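PDB 6E57: surface glycan binding protein B from Bacteroides ovatus, which probably binds mixed-linkage beta-glucan at the cell surface, supporting its utilization by this gut bacterium. Local coordinates for residues G252-S257 with P272-G277; D276-M281 with T304-T309. One frame throughout, in Å; residues are numbered along the deposited sequence.

Interaction 1: G252-S257 with P272-G277; sequences GGQTVS and PDLSDG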
loop_
_atom_site.group_PDB
_atom_site.type_symbol
_atom_site.label_atom_id
_atom_site.label_comp_id
_atom_site.label_asym_id
_atom_site.label_seq_id
_atom_site.Cartn_x
_atom_site.Cartn_y
_atom_site.Cartn_z
ATOM N N GLY A 252 9.727 -3.926 22.695
ATOM C CA GLY A 252 9.566 -3.999 24.127
ATOM C C GLY A 252 10.516 -3.006 24.769
ATOM O O GLY A 252 10.449 -1.813 24.474
ATOM N N GLY A 253 11.446 -3.503 25.586
ATOM C CA GLY A 253 12.545 -2.685 26.097
ATOM C C GLY A 253 13.892 -3.195 25.613
ATOM O O GLY A 253 14.925 -2.885 26.208
ATOM N N GLN A 254 13.867 -3.964 24.518
ATOM C CA GLN A 254 14.998 -4.758 24.060
ATOM C C GLN A 254 15.592 -4.110 22.806
ATOM O O GLN A 254 14.962 -4.103 21.754
ATOM C CB GLN A 254 14.556 -6.193 23.762
ATOM C CG GLN A 254 13.774 -6.858 24.888
ATOM C CD GLN A 254 14.640 -7.251 26.062
ATOM O OE1 GLN A 254 15.231 -6.411 26.737
ATOM N NE2 GLN A 254 14.705 -8.546 26.326
ATOM N N THR A 255 16.815 -3.585 22.937
ATOM C CA THR A 255 17.520 -2.925 21.843
ATOM C C THR A 255 18.321 -3.949 21.027
ATOM O O THR A 255 18.967 -4.843 21.585
ATOM C CB THR A 255 18.419 -1.811 22.384
ATOM O OG1 THR A 255 17.525 -0.877 22.986
ATOM C CG2 THR A 255 19.261 -1.145 21.318
ATOM N N VAL A 256 18.275 -3.780 19.699
ATOM C CA VAL A 256 18.979 -4.610 18.730
ATOM C C VAL A 256 19.802 -3.683 17.829
ATOM O O VAL A 256 19.235 -2.810 17.176
ATOM C CB VAL A 256 17.985 -5.455 17.908
ATOM C CG1 VAL A 256 18.689 -6.315 16.870
ATOM C CG2 VAL A 256 17.099 -6.311 18.800
ATOM N N SER A 257 21.129 -3.873 17.812
ATOM C CA SER A 257 22.046 -3.051 17.006
ATOM C C SER A 257 22.824 -3.896 15.980
ATOM O O SER A 257 23.590 -3.342 15.185
ATOM C CB SER A 257 22.977 -2.265 17.899
ATOM O OG SER A 257 23.563 -3.100 18.885
ATOM N N PRO A 272 13.707 -10.092 19.369
ATOM C CA PRO A 272 14.096 -10.567 20.698
ATOM C C PRO A 272 13.053 -11.470 21.382
ATOM O O PRO A 272 11.946 -11.655 20.869
ATOM C CB PRO A 272 14.317 -9.276 21.500
ATOM C CG PRO A 272 13.507 -8.230 20.768
ATOM C CD PRO A 272 13.564 -8.631 19.311
ATOM N N ASP A 273 13.441 -12.026 22.537
ATOM C CA ASP A 273 12.691 -13.067 23.243
ATOM C C ASP A 273 11.572 -12.417 24.066
ATOM O O ASP A 273 11.751 -12.136 25.248
ATOM C CB ASP A 273 13.626 -13.898 24.129
ATOM C CG ASP A 273 12.978 -15.123 24.753
ATOM O OD1 ASP A 273 12.123 -15.736 24.089
ATOM O OD2 ASP A 273 13.338 -15.453 25.902
ATOM N N LEU A 274 10.422 -12.194 23.420
ATOM C CA LEU A 274 9.277 -11.524 24.029
ATOM C C LEU A 274 8.099 -12.500 24.136
ATOM O O LEU A 274 7.901 -13.362 23.269
ATOM C CB LEU A 274 8.913 -10.300 23.182
ATOM C CG LEU A 274 9.905 -9.138 23.258
ATOM C CD1 LEU A 274 9.652 -8.124 22.153
ATOM C CD2 LEU A 274 9.851 -8.460 24.619
ATOM N N SER A 275 7.329 -12.349 25.219
ATOM C CA SER A 275 6.059 -13.041 25.407
ATOM C C SER A 275 5.071 -12.589 24.327
ATOM O O SER A 275 5.229 -11.520 23.745
ATOM C CB SER A 275 5.501 -12.786 26.787
ATOM O OG SER A 275 6.451 -13.104 27.793
ATOM N N ASP A 276 4.046 -13.410 24.079
ATOM C CA ASP A 276 3.022 -13.101 23.085
ATOM C C ASP A 276 2.219 -11.880 23.558
ATOM O O ASP A 276 1.787 -11.823 24.712
ATOM C CB ASP A 276 2.143 -14.325 22.811
ATOM C CG ASP A 276 2.907 -15.502 22.222
ATOM O OD1 ASP A 276 4.148 -15.538 22.382
ATOM O OD2 ASP A 276 2.259 -16.368 21.599
ATOM N N GLY A 277 2.047 -10.899 22.661
ATOM C CA GLY A 277 1.333 -9.657 22.962
ATOM C C GLY A 277 1.733 -8.524 22.032
ATOM O O GLY A 277 2.416 -8.748 21.029
#
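Gln254 faces Pro272 at a CA-to-CA separation of 6.8 Å, and Gly252 faces Leu274 with their CA atoms 7.5 Å apart. No hydrogen bond crosses between 252-257 and 272-277, so the two backbones are neighbours rather than paired strands. Gly252 has phi 53° and psi -119°, and with Gly253 it makes a turn close to type II' that joins strands 246-251 and 254-256.

The side chains meet through aliphatic carbon. Gln254 CB lies 3.8 Å from Pro272 CG and equally near Pro272 CB, and the two side chains slide past each other in opposite directions. With Gln254 CG anti to the carbonyl carbon (chi1 -51°), this carbon lies 4.2 Å from Leu274 CD2; the chain then bends at chi2. Farther along the strand, Val256 CG2 approaches Pro272 CD at 4.3 Å. Pro272 and Leu274 also rest on Ile251, which ties this loop to the hairpin's first strand, while Asp273, the centre of an inverse gamma turn, is hydrogen-bonded through OD1 to Asn233 ND2.

With 211 Å² buried and contacts that are all van der Waals, the segments meet chiefly through aliphatic carbon, a contact near the surface without directional bonds between them.

Interaction 2: D276-M281 with T304-T309; sequences DGSYTM and TVTVST
Asp276 lies beside Ser308 and Thr309 just ahead of the paired strands. Its carboxylate passes over Ser308 CA and crosses the Thr309 side chain at about a right angle. A water bridges this end by donating to Asp276 OD2 at 3.2 Å and to Thr309 O at 2.8 Å.

Gly277 begins the ladder opposite Val307 as a hydrogen-bonded antiparallel pair. Gly277 N gives to Val307 O at 3.2 Å, and Val307 N returns a bond to Gly277 O at 2.9 Å. Ser278 follows in a non-hydrogen-bonded pair with Thr306; both side chains lie on the same face, and Ser278 CA approaches Val305 O while Thr306 CA approaches Gly277 O in CA-H...O contacts.

Tyr279 pairs with Val305: Tyr279 N reaches Val305 O at 2.8 Å, and Val305 N reaches Tyr279 O at the same 2.8 Å. With chi1 at -65°, Tyr279 CG is anti to its carbonyl carbon, and the ring lies across Val307, whose CG2 sits obliquely 3.7 Å from Tyr279 CD2. Val305 O is near the ring plane at its edge. The phenol hydroxyl is hydrogen-bonded to Ser275 O, which ties the ring to the preceding loop.

Thr280 continues the register opposite Thr304. Met281, bent at chi3, brings its CE to 3.7 Å from Val305 CG2; both side chains also touch Trp236 of strand 235-240.

Alternating pair types, with threonines and serine on one face and Tyr279, Val305 and Val307 on the other, at 141° between strand directions, mark a twisted antiparallel ladder, consistent with one sheet of an Ig-like beta-sandwich.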
loop_
_atom_site.group_PDB
_atom_site.type_symbol
_atom_site.label_atom_id
_atom_site.label_comp_id
_atom_site.label_asym_id
_atom_site.label_seq_id
_atom_site.Cartn_x
_atom_site.Cartn_y
_atom_site.Cartn_z
ATOM N N ASP A 276 4.046 -13.410 24.079
ATOM C CA ASP A 276 3.022 -13.101 23.085
ATOM C C ASP A 276 2.219 -11.880 23.558
ATOM O O ASP A 276 1.787 -11.823 24.712
ATOM C CB ASP A 276 2.143 -14.325 22.811
ATOM C CG ASP A 276 2.907 -15.502 22.222
ATOM O OD1 ASP A 276 4.148 -15.538 22.382
ATOM O OD2 ASP A 276 2.259 -16.368 21.599
ATOM N N GLY A 277 2.047 -10.899 22.661
ATOM C CA GLY A 277 1.333 -9.657 22.962
ATOM C C GLY A 277 1.733 -8.524 22.032
ATOM O O GLY A 277 2.416 -8.748 21.029
ATOM N N SER A 278 1.293 -7.306 22.382
ATOM C CA SER A 278 1.561 -6.073 21.625
ATOM C C SER A 278 2.725 -5.305 22.260
ATOM O O SER A 278 2.816 -5.216 23.482
ATOM C CB SER A 278 0.334 -5.204 21.554
ATOM O OG SER A 278 -0.615 -5.750 20.653
ATOM N N TYR A 279 3.593 -4.733 21.421
ATOM C CA TYR A 279 4.769 -4.016 21.895
ATOM C C TYR A 279 5.014 -2.767 21.044
ATOM O O TYR A 279 4.655 -2.721 19.869
ATOM C CB TYR A 279 5.995 -4.932 21.876
ATOM C CG TYR A 279 5.905 -6.092 22.830
ATOM C CD1 TYR A 279 6.237 -5.943 24.168
ATOM C CD2 TYR A 279 5.460 -7.333 22.403
ATOM C CE1 TYR A 279 6.146 -7.003 25.056
ATOM C CE2 TYR A 279 5.365 -8.402 23.277
ATOM C CZ TYR A 279 5.710 -8.237 24.608
ATOM O OH TYR A 279 5.621 -9.286 25.477
ATOM N N THR A 280 5.645 -1.772 21.671
ATOM C CA THR A 280 6.095 -0.563 21.009
ATOM C C THR A 280 7.496 -0.798 20.434
ATOM O O THR A 280 8.366 -1.322 21.125
ATOM C CB THR A 280 6.105 0.619 21.985
ATOM O OG1 THR A 280 4.778 0.798 22.480
ATOM C CG2 THR A 280 6.592 1.901 21.349
ATOM N N MET A 281 7.693 -0.406 19.168
ATOM C CA MET A 281 9.009 -0.383 18.529
ATOM C C MET A 281 9.367 1.071 18.196
ATOM O O MET A 281 8.541 1.810 17.667
ATOM C CB MET A 281 9.037 -1.226 17.247
ATOM C CG MET A 281 10.283 -1.005 16.390
ATOM S SD MET A 281 10.593 -2.308 15.150
ATOM C CE MET A 281 9.066 -2.263 14.218
ATOM N N THR A 304 3.493 -0.215 16.543
ATOM C CA THR A 304 2.881 -1.297 17.302
ATOM C C THR A 304 3.208 -2.621 16.600
ATOM O O THR A 304 2.887 -2.800 15.419
ATOM C CB THR A 304 1.375 -1.065 17.485
ATOM O OG1 THR A 304 1.218 0.102 18.293
ATOM C CG2 THR A 304 0.666 -2.226 18.145
ATOM N N VAL A 305 3.867 -3.524 17.340
ATOM C CA VAL A 305 4.301 -4.829 16.849
ATOM C C VAL A 305 3.563 -5.905 17.645
ATOM O O VAL A 305 3.622 -5.907 18.873
ATOM C CB VAL A 305 5.825 -5.012 16.998
ATOM C CG1 VAL A 305 6.298 -6.326 16.399
ATOM C CG2 VAL A 305 6.598 -3.847 16.408
ATOM N N THR A 306 2.882 -6.809 16.934
ATOM C CA THR A 306 2.325 -8.015 17.527
ATOM C C THR A 306 3.369 -9.133 17.425
ATOM O O THR A 306 3.821 -9.473 16.331
ATOM C CB THR A 306 0.995 -8.400 16.870
ATOM O OG1 THR A 306 0.074 -7.347 17.149
ATOM C CG2 THR A 306 0.433 -9.709 17.382
ATOM N N VAL A 307 3.750 -9.683 18.582
ATOM C CA VAL A 307 4.710 -10.769 18.666
ATOM C C VAL A 307 3.960 -12.054 19.041
ATOM O O VAL A 307 3.021 -12.028 19.843
ATOM C CB VAL A 307 5.836 -10.444 19.669
ATOM C CG1 VAL A 307 6.852 -11.571 19.767
ATOM C CG2 VAL A 307 6.532 -9.135 19.325
ATOM N N SER A 308 4.380 -13.167 18.431
ATOM C CA SER A 308 3.886 -14.509 18.746
ATOM C C SER A 308 5.026 -15.522 18.571
ATOM O O SER A 308 5.974 -15.255 17.838
ATOM C CB SER A 308 2.684 -14.860 17.901
ATOM O OG SER A 308 2.885 -14.483 16.549
ATOM N N THR A 309 4.939 -16.663 19.265
ATOM C CA THR A 309 5.954 -17.710 19.152
ATOM C C THR A 309 5.427 -18.810 18.227
ATOM O O THR A 309 4.275 -19.224 18.338
ATOM C CB THR A 309 6.369 -18.271 20.518
ATOM O OG1 THR A 309 5.269 -19.000 21.058
ATOM C CG2 THR A 309 6.806 -17.203 21.497
HETATM O O HOH W 1 1.792 -18.809 19.641
#

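How the interactions relate
Interactions 1 and 2 share Asp276 and Gly277, where the loop that includes Pro272 passes into strand 277-285, and their centres are about 8 Å apart. Tyr279 joins them physically: its CD1 is 3.9 Å from Gly252 CA and its CE1 is 4.0 Å from Leu274 CD2. Leu274 O also lies 4.1 Å from Val307 CG1. Strand 277-285 pairs with both 246-251 and 299-315, and 246-251 pairs in turn with 254-256, so the two contacts belong to one run of antiparallel neighbours. The glycan pocket is formed by residues later in the chain, including Trp322, Asp323, Tyr371 and Trp372; neither contact contributes a residue to it.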